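Side-chain contacts in transcriptional regulator, LacI family protein (PDB 3K9C), which probably acts as a DNA-binding transcription factor of the LacI family, recognising a cis-regulatory sequence: residues G16-L21 / Q60-E65; D28-I33 / V44-V49; T161-G166 / M176-E181; V189-D194 / T198-L203. All blocks are in the same frame, centred on the assembly; numbering follows the deposited sequence.

Contact 1 of 4, residues G16-L21 / Q60-E65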
loop_
_atom_site.group_PDB
_atom_site.type_symbol
_atom_site.label_atom_id
_atom_site.label_comp_id
_atom_site.label_asym_id
_atom_site.label_seq_id
_atom_site.Cartn_x
_atom_site.Cartn_y
_atom_site.Cartn_z
ATOM N N GLY B 16 -12.881 5.437 16.795
ATOM C CA GLY B 16 -12.710 4.242 15.995
ATOM C C GLY B 16 -12.603 4.556 14.521
ATOM O O GLY B 16 -13.347 5.383 14.001
ATOM N N VAL B 17 -11.672 3.897 13.842
ATOM C CA VAL B 17 -11.499 4.122 12.408
ATOM C C VAL B 17 -11.440 2.809 11.621
ATOM O O VAL B 17 -10.545 1.997 11.827
ATOM C CB VAL B 17 -10.202 4.925 12.122
ATOM C CG1 VAL B 17 -10.038 5.145 10.621
ATOM C CG2 VAL B 17 -10.242 6.252 12.851
ATOM N N VAL B 18 -12.403 2.598 10.729
ATOM C CA VAL B 18 -12.422 1.397 9.891
ATOM C C VAL B 18 -11.810 1.791 8.536
ATOM O O VAL B 18 -12.204 2.801 7.951
ATOM C CB VAL B 18 -13.874 0.896 9.700
ATOM C CG1 VAL B 18 -13.905 -0.355 8.833
ATOM C CG2 VAL B 18 -14.497 0.589 11.066
ATOM N N PHE B 19 -10.845 1.015 8.040
ATOM C CA PHE B 19 -10.198 1.333 6.757
ATOM C C PHE B 19 -9.703 0.089 6.025
ATOM O O PHE B 19 -9.489 -0.961 6.635
ATOM C CB PHE B 19 -9.001 2.269 6.977
ATOM C CG PHE B 19 -7.771 1.563 7.454
ATOM C CD1 PHE B 19 -6.691 1.371 6.602
ATOM C CD2 PHE B 19 -7.699 1.065 8.749
ATOM C CE1 PHE B 19 -5.553 0.693 7.034
ATOM C CE2 PHE B 19 -6.575 0.389 9.191
ATOM C CZ PHE B 19 -5.498 0.202 8.335
ATOM N N GLU B 20 -9.502 0.221 4.715
ATOM C CA GLU B 20 -9.025 -0.889 3.893
ATOM C C GLU B 20 -7.509 -1.019 3.904
ATOM O O GLU B 20 -6.789 -0.121 3.454
ATOM C CB GLU B 20 -9.488 -0.723 2.445
ATOM C CG GLU B 20 -10.942 -1.037 2.209
ATOM C CD GLU B 20 -11.381 -0.701 0.795
ATOM O OE1 GLU B 20 -10.660 -1.064 -0.166
ATOM O OE2 GLU B 20 -12.450 -0.077 0.648
ATOM N N LEU B 21 -7.034 -2.148 4.416
ATOM C CA LEU B 21 -5.605 -2.422 4.470
ATOM C C LEU B 21 -5.016 -2.350 3.052
ATOM O O LEU B 21 -5.623 -2.812 2.086
ATOM C CB LEU B 21 -5.369 -3.815 5.063
ATOM C CG LEU B 21 -4.058 -4.038 5.821
ATOM C CD1 LEU B 21 -3.968 -3.053 6.972
ATOM C CD2 LEU B 21 -3.992 -5.471 6.347
ATOM N N GLN B 60 -17.659 -4.782 14.219
ATOM C CA GLN B 60 -18.001 -5.421 15.488
ATOM C C GLN B 60 -16.792 -5.358 16.410
ATOM O O GLN B 60 -16.931 -5.221 17.623
ATOM C CB GLN B 60 -18.409 -6.880 15.275
ATOM C CG GLN B 60 -19.494 -7.054 14.235
ATOM C CD GLN B 60 -19.902 -8.498 14.048
ATOM O OE1 GLN B 60 -19.100 -9.416 14.243
ATOM N NE2 GLN B 60 -21.156 -8.711 13.646
ATOM N N ALA B 61 -15.604 -5.456 15.821
ATOM C CA ALA B 61 -14.363 -5.393 16.582
ATOM C C ALA B 61 -14.252 -4.049 17.304
ATOM O O ALA B 61 -13.815 -3.990 18.455
ATOM C CB ALA B 61 -13.173 -5.587 15.660
ATOM N N LEU B 62 -14.633 -2.969 16.628
ATOM C CA LEU B 62 -14.582 -1.647 17.245
ATOM C C LEU B 62 -15.582 -1.559 18.387
ATOM O O LEU B 62 -15.352 -0.862 19.378
ATOM C CB LEU B 62 -14.916 -0.545 16.233
ATOM C CG LEU B 62 -13.798 0.057 15.383
ATOM C CD1 LEU B 62 -14.375 1.165 14.509
ATOM C CD2 LEU B 62 -12.706 0.617 16.283
HETATM N N MSE B 63 -16.694 -2.271 18.239
HETATM C CA MSE B 63 -17.749 -2.251 19.242
HETATM C C MSE B 63 -17.301 -2.870 20.557
HETATM O O MSE B 63 -17.821 -2.534 21.623
HETATM C CB MSE B 63 -18.987 -2.965 18.699
HETATM C CG MSE B 63 -19.532 -2.337 17.437
HETATM SE SE MSE B 63 -20.186 -0.542 17.762
HETATM C CE MSE B 63 -18.536 0.448 17.476
ATOM N N ARG B 64 -16.328 -3.768 20.485
ATOM C CA ARG B 64 -15.818 -4.394 21.690
ATOM C C ARG B 64 -14.831 -3.450 22.362
ATOM O O ARG B 64 -14.100 -3.834 23.265
ATOM C CB ARG B 64 -15.142 -5.726 21.362
ATOM C CG ARG B 64 -16.120 -6.824 20.973
ATOM C CD ARG B 64 -15.453 -8.188 21.037
ATOM N NE ARG B 64 -14.525 -8.406 19.933
ATOM C CZ ARG B 64 -14.898 -8.722 18.696
ATOM N NH1 ARG B 64 -16.185 -8.863 18.399
ATOM N NH2 ARG B 64 -13.983 -8.893 17.749
ATOM N N GLU B 65 -14.819 -2.202 21.916
ATOM C CA GLU B 65 -13.921 -1.216 22.489
ATOM C C GLU B 65 -14.673 0.037 22.930
ATOM O O GLU B 65 -15.859 0.199 22.634
ATOM C CB GLU B 65 -12.845 -0.863 21.471
ATOM C CG GLU B 65 -12.044 -2.066 20.999
ATOM C CD GLU B 65 -11.066 -2.576 22.039
ATOM O OE1 GLU B 65 -10.473 -1.748 22.764
ATOM O OE2 GLU B 65 -10.881 -3.811 22.117
#

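Contact 2 of 4, residues D28-I33 / V44-V49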
loop_
_atom_site.group_PDB
_atom_site.type_symbol
_atom_site.label_atom_id
_atom_site.label_comp_id
_atom_site.label_asym_id
_atom_site.label_seq_id
_atom_site.Cartn_x
_atom_site.Cartn_y
_atom_site.Cartn_z
ATOM N N ASP B 28 -3.294 7.398 3.455
ATOM C CA ASP B 28 -3.096 8.847 3.622
ATOM C C ASP B 28 -4.085 9.415 4.637
ATOM O O ASP B 28 -3.720 10.213 5.496
ATOM C CB ASP B 28 -3.302 9.597 2.302
ATOM C CG ASP B 28 -2.264 9.251 1.256
ATOM O OD1 ASP B 28 -1.055 9.245 1.574
ATOM O OD2 ASP B 28 -2.666 8.998 0.099
ATOM N N LEU B 29 -5.348 9.020 4.511
ATOM C CA LEU B 29 -6.388 9.487 5.418
ATOM C C LEU B 29 -6.108 9.034 6.844
ATOM O O LEU B 29 -6.243 9.819 7.779
ATOM C CB LEU B 29 -7.774 8.987 4.972
ATOM C CG LEU B 29 -8.400 9.693 3.754
ATOM C CD1 LEU B 29 -9.723 9.043 3.380
ATOM C CD2 LEU B 29 -8.615 11.169 4.069
ATOM N N VAL B 30 -5.707 7.778 7.019
ATOM C CA VAL B 30 -5.420 7.281 8.366
ATOM C C VAL B 30 -4.286 8.077 9.012
ATOM O O VAL B 30 -4.398 8.504 10.162
ATOM C CB VAL B 30 -5.019 5.783 8.362
ATOM C CG1 VAL B 30 -4.338 5.430 9.677
ATOM C CG2 VAL B 30 -6.264 4.901 8.165
ATOM N N GLU B 31 -3.192 8.262 8.280
ATOM C CA GLU B 31 -2.063 9.008 8.813
ATOM C C GLU B 31 -2.507 10.369 9.310
ATOM O O GLU B 31 -2.177 10.767 10.423
ATOM C CB GLU B 31 -0.969 9.189 7.758
ATOM C CG GLU B 31 0.158 10.115 8.211
ATOM C CD GLU B 31 1.331 10.119 7.245
ATOM O OE1 GLU B 31 1.188 9.589 6.120
ATOM O OE2 GLU B 31 2.396 10.661 7.608
ATOM N N GLN B 32 -3.260 11.082 8.479
ATOM C CA GLN B 32 -3.738 12.399 8.859
ATOM C C GLN B 32 -4.785 12.363 9.979
ATOM O O GLN B 32 -4.834 13.274 10.811
ATOM C CB GLN B 32 -4.269 13.134 7.620
ATOM C CG GLN B 32 -3.185 13.354 6.580
ATOM C CD GLN B 32 -2.001 14.117 7.150
ATOM O OE1 GLN B 32 -0.861 13.942 6.718
ATOM N NE2 GLN B 32 -2.272 14.981 8.115
ATOM N N ILE B 33 -5.617 11.322 10.019
ATOM C CA ILE B 33 -6.621 11.225 11.077
ATOM C C ILE B 33 -5.924 11.100 12.426
ATOM O O ILE B 33 -6.324 11.733 13.403
ATOM C CB ILE B 33 -7.565 10.023 10.859
ATOM C CG1 ILE B 33 -8.482 10.317 9.662
ATOM C CG2 ILE B 33 -8.388 9.756 12.126
ATOM C CD1 ILE B 33 -9.363 9.154 9.245
ATOM N N VAL B 44 -6.566 6.944 18.535
ATOM C CA VAL B 44 -7.291 6.300 17.467
ATOM C C VAL B 44 -7.124 4.805 17.527
ATOM O O VAL B 44 -6.029 4.296 17.766
ATOM C CB VAL B 44 -6.817 6.803 16.086
ATOM C CG1 VAL B 44 -7.391 5.921 14.983
ATOM C CG2 VAL B 44 -7.268 8.245 15.878
HETATM N N MSE B 45 -8.231 4.106 17.321
HETATM C CA MSE B 45 -8.202 2.658 17.296
HETATM C C MSE B 45 -8.584 2.247 15.874
HETATM O O MSE B 45 -9.689 2.518 15.422
HETATM C CB MSE B 45 -9.201 2.080 18.294
HETATM C CG MSE B 45 -8.821 0.698 18.761
HETATM SE SE MSE B 45 -10.393 -0.382 19.059
HETATM C CE MSE B 45 -10.100 -1.718 17.676
ATOM N N LEU B 46 -7.649 1.628 15.170
ATOM C CA LEU B 46 -7.891 1.172 13.811
ATOM C C LEU B 46 -8.460 -0.232 13.851
ATOM O O LEU B 46 -8.158 -1.005 14.758
ATOM C CB LEU B 46 -6.585 1.098 13.028
ATOM C CG LEU B 46 -5.679 2.314 12.937
ATOM C CD1 LEU B 46 -4.337 1.885 12.352
ATOM C CD2 LEU B 46 -6.350 3.368 12.095
ATOM N N SER B 47 -9.287 -0.545 12.864
ATOM C CA SER B 47 -9.862 -1.873 12.698
ATOM C C SER B 47 -9.798 -2.002 11.190
ATOM O O SER B 47 -10.458 -1.245 10.467
ATOM C CB SER B 47 -11.307 -1.931 13.173
ATOM O OG SER B 47 -11.797 -3.259 13.060
ATOM N N ALA B 48 -9.002 -2.951 10.710
ATOM C CA ALA B 48 -8.814 -3.103 9.277
ATOM C C ALA B 48 -9.747 -4.043 8.534
ATOM O O ALA B 48 -10.178 -5.071 9.058
ATOM C CB ALA B 48 -7.368 -3.506 9.000
ATOM N N VAL B 49 -10.051 -3.668 7.298
ATOM C CA VAL B 49 -10.874 -4.477 6.420
ATOM C C VAL B 49 -9.893 -5.043 5.385
ATOM O O VAL B 49 -9.018 -4.317 4.895
ATOM C CB VAL B 49 -11.961 -3.625 5.702
ATOM C CG1 VAL B 49 -12.700 -4.477 4.670
ATOM C CG2 VAL B 49 -12.944 -3.062 6.725
#

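Contact 3 of 4, residues T161-G166 / M176-E181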
loop_
_atom_site.group_PDB
_atom_site.type_symbol
_atom_site.label_atom_id
_atom_site.label_comp_id
_atom_site.label_asym_id
_atom_site.label_seq_id
_atom_site.Cartn_x
_atom_site.Cartn_y
_atom_site.Cartn_z
ATOM N N THR B 161 -15.855 8.074 -24.030
ATOM C CA THR B 161 -15.943 6.640 -23.795
ATOM C C THR B 161 -15.794 6.301 -22.313
ATOM O O THR B 161 -14.907 6.817 -21.640
ATOM C CB THR B 161 -14.841 5.897 -24.565
ATOM O OG1 THR B 161 -14.840 6.328 -25.929
ATOM C CG2 THR B 161 -15.068 4.390 -24.516
ATOM N N VAL B 162 -16.675 5.445 -21.805
ATOM C CA VAL B 162 -16.598 5.019 -20.414
ATOM C C VAL B 162 -16.541 3.500 -20.361
ATOM O O VAL B 162 -17.435 2.825 -20.862
ATOM C CB VAL B 162 -17.818 5.445 -19.575
ATOM C CG1 VAL B 162 -17.607 4.981 -18.128
ATOM C CG2 VAL B 162 -18.008 6.954 -19.616
ATOM N N VAL B 163 -15.486 2.961 -19.766
ATOM C CA VAL B 163 -15.374 1.513 -19.646
ATOM C C VAL B 163 -15.375 1.167 -18.168
ATOM O O VAL B 163 -14.837 1.914 -17.341
ATOM C CB VAL B 163 -14.092 0.979 -20.323
ATOM C CG1 VAL B 163 -14.111 1.342 -21.812
ATOM C CG2 VAL B 163 -12.855 1.554 -19.648
ATOM N N THR B 164 -16.010 0.053 -17.830
ATOM C CA THR B 164 -16.088 -0.381 -16.447
ATOM C C THR B 164 -14.696 -0.781 -15.964
ATOM O O THR B 164 -14.000 -1.559 -16.615
ATOM C CB THR B 164 -17.062 -1.555 -16.316
ATOM O OG1 THR B 164 -18.345 -1.145 -16.806
ATOM C CG2 THR B 164 -17.200 -1.981 -14.856
ATOM N N GLY B 165 -14.285 -0.221 -14.834
ATOM C CA GLY B 165 -12.969 -0.519 -14.308
ATOM C C GLY B 165 -13.016 -1.036 -12.891
ATOM O O GLY B 165 -13.725 -1.995 -12.592
ATOM N N GLY B 166 -12.257 -0.388 -12.017
ATOM C CA GLY B 166 -12.202 -0.789 -10.625
ATOM C C GLY B 166 -11.231 0.121 -9.905
ATOM O O GLY B 166 -10.936 1.210 -10.400
HETATM N N MSE B 176 -7.528 -0.124 -20.130
HETATM C CA MSE B 176 -6.713 0.551 -21.133
HETATM C C MSE B 176 -6.568 -0.330 -22.369
HETATM O O MSE B 176 -6.580 0.162 -23.501
HETATM C CB MSE B 176 -5.336 0.901 -20.557
HETATM C CG MSE B 176 -4.474 1.825 -21.438
HETATM SE SE MSE B 176 -5.294 3.570 -21.831
HETATM C CE MSE B 176 -6.618 3.599 -20.457
ATOM N N HIS B 177 -6.435 -1.632 -22.138
ATOM C CA HIS B 177 -6.311 -2.596 -23.222
ATOM C C HIS B 177 -7.581 -2.503 -24.072
ATOM O O HIS B 177 -7.521 -2.369 -25.296
ATOM C CB HIS B 177 -6.164 -4.000 -22.641
ATOM C CG HIS B 177 -6.200 -5.085 -23.667
ATOM N ND1 HIS B 177 -5.276 -5.173 -24.686
ATOM C CD2 HIS B 177 -7.065 -6.113 -23.849
ATOM C CE1 HIS B 177 -5.572 -6.209 -25.454
ATOM N NE2 HIS B 177 -6.652 -6.794 -24.968
ATOM N N THR B 178 -8.730 -2.561 -23.407
ATOM C CA THR B 178 -10.018 -2.466 -24.089
ATOM C C THR B 178 -10.052 -1.202 -24.948
ATOM O O THR B 178 -10.401 -1.251 -26.127
ATOM C CB THR B 178 -11.184 -2.381 -23.081
ATOM O OG1 THR B 178 -11.152 -3.512 -22.201
ATOM C CG2 THR B 178 -12.507 -2.338 -23.808
ATOM N N LEU B 179 -9.678 -0.072 -24.347
ATOM C CA LEU B 179 -9.677 1.213 -25.040
ATOM C C LEU B 179 -8.763 1.234 -26.253
ATOM O O LEU B 179 -9.086 1.851 -27.263
ATOM C CB LEU B 179 -9.287 2.343 -24.071
ATOM C CG LEU B 179 -10.287 2.546 -22.923
ATOM C CD1 LEU B 179 -9.752 3.557 -21.895
ATOM C CD2 LEU B 179 -11.619 3.007 -23.510
ATOM N N LEU B 180 -7.618 0.566 -26.160
ATOM C CA LEU B 180 -6.679 0.534 -27.278
ATOM C C LEU B 180 -7.194 -0.286 -28.460
ATOM O O LEU B 180 -6.821 -0.042 -29.605
ATOM C CB LEU B 180 -5.321 -0.001 -26.815
ATOM C CG LEU B 180 -4.506 0.990 -25.979
ATOM C CD1 LEU B 180 -3.253 0.318 -25.434
ATOM C CD2 LEU B 180 -4.141 2.192 -26.848
ATOM N N GLU B 181 -8.063 -1.247 -28.171
ATOM C CA GLU B 181 -8.635 -2.112 -29.198
ATOM C C GLU B 181 -9.721 -1.399 -30.006
ATOM O O GLU B 181 -10.101 -1.854 -31.084
ATOM C CB GLU B 181 -9.242 -3.355 -28.543
ATOM C CG GLU B 181 -8.279 -4.144 -27.687
ATOM C CD GLU B 181 -7.460 -5.125 -28.493
ATOM O OE1 GLU B 181 -8.069 -6.044 -29.085
ATOM O OE2 GLU B 181 -6.216 -4.981 -28.536
#

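Contact 4 of 4, residues V189-D194 / T198-L203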
loop_
_atom_site.group_PDB
_atom_site.type_symbol
_atom_site.label_atom_id
_atom_site.label_comp_id
_atom_site.label_asym_id
_atom_site.label_seq_id
_atom_site.Cartn_x
_atom_site.Cartn_y
_atom_site.Cartn_z
ATOM N N VAL B 189 -7.011 9.695 -21.039
ATOM C CA VAL B 189 -7.770 8.780 -20.222
ATOM C C VAL B 189 -7.792 9.245 -18.781
ATOM O O VAL B 189 -6.751 9.544 -18.218
ATOM C CB VAL B 189 -7.133 7.378 -20.262
ATOM C CG1 VAL B 189 -7.953 6.413 -19.429
ATOM C CG2 VAL B 189 -7.005 6.907 -21.709
ATOM N N VAL B 190 -8.979 9.307 -18.195
ATOM C CA VAL B 190 -9.126 9.690 -16.800
ATOM C C VAL B 190 -9.450 8.400 -16.043
ATOM O O VAL B 190 -10.507 7.804 -16.244
ATOM C CB VAL B 190 -10.279 10.721 -16.602
ATOM C CG1 VAL B 190 -10.467 11.019 -15.127
ATOM C CG2 VAL B 190 -9.970 12.013 -17.352
ATOM N N ALA B 191 -8.524 7.956 -15.199
ATOM C CA ALA B 191 -8.714 6.733 -14.426
ATOM C C ALA B 191 -9.509 7.016 -13.157
ATOM O O ALA B 191 -9.504 8.136 -12.659
ATOM C CB ALA B 191 -7.363 6.121 -14.077
ATOM N N PHE B 192 -10.180 5.991 -12.630
ATOM C CA PHE B 192 -10.988 6.157 -11.418
ATOM C C PHE B 192 -10.144 6.696 -10.266
ATOM O O PHE B 192 -10.547 7.640 -9.593
ATOM C CB PHE B 192 -11.628 4.831 -11.000
ATOM C CG PHE B 192 -12.413 4.925 -9.727
ATOM C CD1 PHE B 192 -13.546 5.727 -9.655
ATOM C CD2 PHE B 192 -12.001 4.242 -8.591
ATOM C CE1 PHE B 192 -14.257 5.846 -8.467
ATOM C CE2 PHE B 192 -12.710 4.353 -7.395
ATOM C CZ PHE B 192 -13.838 5.158 -7.332
ATOM N N ASN B 193 -8.988 6.076 -10.034
ATOM C CA ASN B 193 -8.069 6.523 -8.988
ATOM C C ASN B 193 -6.613 6.285 -9.403
ATOM O O ASN B 193 -6.352 5.678 -10.443
ATOM C CB ASN B 193 -8.386 5.847 -7.628
ATOM C CG ASN B 193 -8.058 4.344 -7.584
ATOM O OD1 ASN B 193 -7.464 3.777 -8.496
ATOM N ND2 ASN B 193 -8.443 3.707 -6.492
ATOM N N ASP B 194 -5.673 6.776 -8.597
ATOM C CA ASP B 194 -4.244 6.627 -8.873
ATOM C C ASP B 194 -3.764 5.184 -9.072
ATOM O O ASP B 194 -2.916 4.918 -9.931
ATOM C CB ASP B 194 -3.411 7.256 -7.751
ATOM C CG ASP B 194 -3.580 8.766 -7.661
ATOM O OD1 ASP B 194 -4.108 9.378 -8.613
ATOM O OD2 ASP B 194 -3.159 9.337 -6.635
ATOM N N THR B 198 -2.104 3.711 -12.324
ATOM C CA THR B 198 -0.815 3.031 -12.334
ATOM C C THR B 198 -0.833 1.878 -13.338
ATOM O O THR B 198 0.150 1.651 -14.045
ATOM C CB THR B 198 -0.448 2.481 -10.939
ATOM O OG1 THR B 198 -0.194 3.569 -10.041
ATOM C CG2 THR B 198 0.806 1.609 -11.030
ATOM N N GLY B 199 -1.957 1.166 -13.412
ATOM C CA GLY B 199 -2.079 0.059 -14.348
ATOM C C GLY B 199 -2.182 0.528 -15.787
ATOM O O GLY B 199 -1.724 -0.152 -16.720
ATOM N N VAL B 200 -2.801 1.691 -15.971
ATOM C CA VAL B 200 -2.970 2.277 -17.286
ATOM C C VAL B 200 -1.593 2.639 -17.833
ATOM O O VAL B 200 -1.279 2.344 -18.979
ATOM C CB VAL B 200 -3.838 3.553 -17.213
ATOM C CG1 VAL B 200 -3.857 4.252 -18.565
ATOM C CG2 VAL B 200 -5.262 3.192 -16.754
ATOM N N LEU B 201 -0.783 3.288 -16.998
ATOM C CA LEU B 201 0.567 3.690 -17.387
ATOM C C LEU B 201 1.450 2.472 -17.638
ATOM O O LEU B 201 2.262 2.480 -18.562
ATOM C CB LEU B 201 1.207 4.546 -16.291
ATOM C CG LEU B 201 0.596 5.921 -16.035
ATOM C CD1 LEU B 201 1.196 6.518 -14.766
ATOM C CD2 LEU B 201 0.846 6.824 -17.232
ATOM N N ASP B 202 1.302 1.442 -16.800
ATOM C CA ASP B 202 2.087 0.216 -16.940
ATOM C C ASP B 202 1.835 -0.440 -18.288
ATOM O O ASP B 202 2.765 -0.917 -18.942
ATOM C CB ASP B 202 1.737 -0.811 -15.863
ATOM C CG ASP B 202 2.017 -0.325 -14.466
ATOM O OD1 ASP B 202 2.965 0.470 -14.275
ATOM O OD2 ASP B 202 1.287 -0.766 -13.547
ATOM N N LEU B 203 0.570 -0.486 -18.685
ATOM C CA LEU B 203 0.199 -1.090 -19.954
ATOM C C LEU B 203 0.687 -0.251 -21.123
ATOM O O LEU B 203 1.270 -0.775 -22.072
ATOM C CB LEU B 203 -1.321 -1.242 -20.062
ATOM C CG LEU B 203 -1.737 -1.818 -21.419
ATOM C CD1 LEU B 203 -1.404 -3.295 -21.422
ATOM C CD2 LEU B 203 -3.215 -1.609 -21.681
#

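Contact 1 of 4, residues G16-L21 / Q60-E65
L62, whose backbone O accepts the N of E65 at 2.9 Å as helix 55-63 comes to its end, is the residue that carries the helix onto strand 13-20. A second backbone bond, from R64 N to A61 O at 3.2 Å, helps to close the same turn, and R64 is the first residue to leave the helical conformation. Across the contact itself there is no hydrogen bond, and the leucine does the work alone. Its CG lies anti to its own carbonyl carbon (chi1 -88°) with the chain extended beyond, which turns both methyls to the strand. CD2 of L62 rests on G16, 3.6 Å from its CA, and CD1 of L62 lies 3.8 Å from that same CA. CD1 of L62 also meets CG2 of V18 at 3.5 Å, tighter than ordinary van der Waals contact. G16 leaves the room needed: a beta carbon built on it would fall 2.8 Å from CD1 of L62 and collide with it. Helix 55-63 is the crossover between strands 42-49 and 67-73, which flank strand 13-20 in the sheet, so it packs on the strand between them. M45 of strand 42-49 lies against L62, and V49 against V18. At the helix end R64 forms a salt bridge with D43 of the second subunit and E65 one with its R66. The chemistry is thus divided: a fit of apolar side chains against the strand backbone, relying on shape and on a missing side chain, holds the helix end to the sheet, and the charges just beyond it pair across the dimer.

Contact 2 of 4, residues D28-I33 / V44-V49
V30 and L46 meet at a slant, one branch of each side chain touching, whereas I33 and V44 cross at about a right angle one helical turn further on. In the first pair CG1 of V30 approaches CD2 of L46 to 3.8 Å. The valine branch that makes the touch is the one anti to the backbone N (chi1 163°), on a side chain that leaves the helix along its flank; L46 starts out straight at the helix, and the leucine reaches somewhat further than the valine, its CG trans to its carbonyl carbon. In the second pair both residues face each other directly. The gamma methyl of I33, CG2, comes to 4.2 Å from CG2 of V44, a looser meeting than the first, and the longer CG1 arm of the isoleucine is not the part that touches V44. The two pairs together make a short, buried, purely apolar seam, with no hydrogen bond between helix and strand, so that the fit depends on how the branches are turned. The seam belongs to the beta-alpha-beta unit of strand 13-20, helix 24-39 and strand 42-49. F19 of the first strand packs on both V30 and L46, and V17 does the same for I33 and V44, filling in from the neighbouring strand. Helix 240-255 lies against I33 through A244 and V248, while L21 and A48 of the second subunit reach V30 and L46, and helix 55-63 packs on M45 and S47 of strand 42-49.

Contact 3 of 4, residues T161-G166 / M176-E181
V163 and L179 are brought together by their torsions. In V163 (chi1 -60°), CG1 stands anti to the carbonyl carbon and points at the helix, at the price of placing CG2 in the crowded position between the backbone N and that carbon. In L179, chi1 carries CG out anti to its carbonyl carbon, and chi2 (173°), with CD1 extended, leaves CD2 as the branch facing the strand. CD2 of L179 is the common meeting point. It lies 3.4 Å from CG1 of V163, closer than usual for two methyls, and 3.8 Å from CG2 of T161, past which the leucine slides in the opposite direction. CG1 of V163 also comes within 4.5 Å of CG2 of T178 at the more exposed margin, where the T178 hydroxyl is bonded to the carbonyl of E174 in its own helix. The axes of strand 161-164 and helix 176-181 pass 9.3 Å apart at 139°, so the helix runs roughly antiparallel to the strand, at a marked slant. Strand 160-164, an outermost strand of its parallel sheet, forms a beta-alpha unit with the helix 169-181 that follows, the chain going on to strand 188-191. I132 and A130 of the adjacent strand 129-133 extend the apolar patch under V163 and L179, helix 194-206 lies beside M176 and H177, and helix 140-153 packs on the other face of the strand through V162.

Contact 4 of 4, residues V189-D194 / T198-L203
The first turn of helix 194-206, entered from strand 188-191, is closed by two hydrogen bonds to one carbonyl oxygen: O of D194 accepts both the backbone N and the hydroxyl of T198. The N lies 2.8 Å from the D194 O, with an N-H...O angle of 144°, and OG1 of T198 lies 3.0 Å from it. The two donors approach from opposite faces of the carbonyl plane, each tilted away from it, and the oxygen is gripped from both sides. Turning OG1 anti to the T198 carbonyl carbon (chi1 -68°) folds the hydroxyl back along the helix toward the preceding turn. Replacing T198 by a valine would probably leave D194 O with the backbone N as its one donor from this position. The turn belongs to the beta-alpha-beta unit of strand 188-191, helix 194-206 and strand 216-218, and N193 takes its N-cap position, its OD1 accepting the N of C196. The carboxylate of D194 points elsewhere, bonded to S223 N and T235 OG1. Deeper in, the helix rests on the strand more loosely: CG2 of V200 meets CB of A191 at 4.5 Å. M176 of helix 169-181 packs on V200 and V189.

The four contacts fall into two pairs, one in each lobe of the periplasmic-binding-protein-like fold. Contacts 1 and 2, whose centres are 9 Å apart, share a sheet in which strands 13-20 and 42-49 are neighbours; contact 2 opens and closes within the span of chain that contact 1 joins. Contacts 3 and 4 follow in series, 10 Å apart, on the parallel sheet of the other lobe, and M176 and H177 of contact 3 touch V189, V200 and L203 of contact 4. Between the two pairs, centres lie 25 to 35 Å apart. Contacts 1, 2 and 4 also reach the second subunit, so both lobes take part in the dimer.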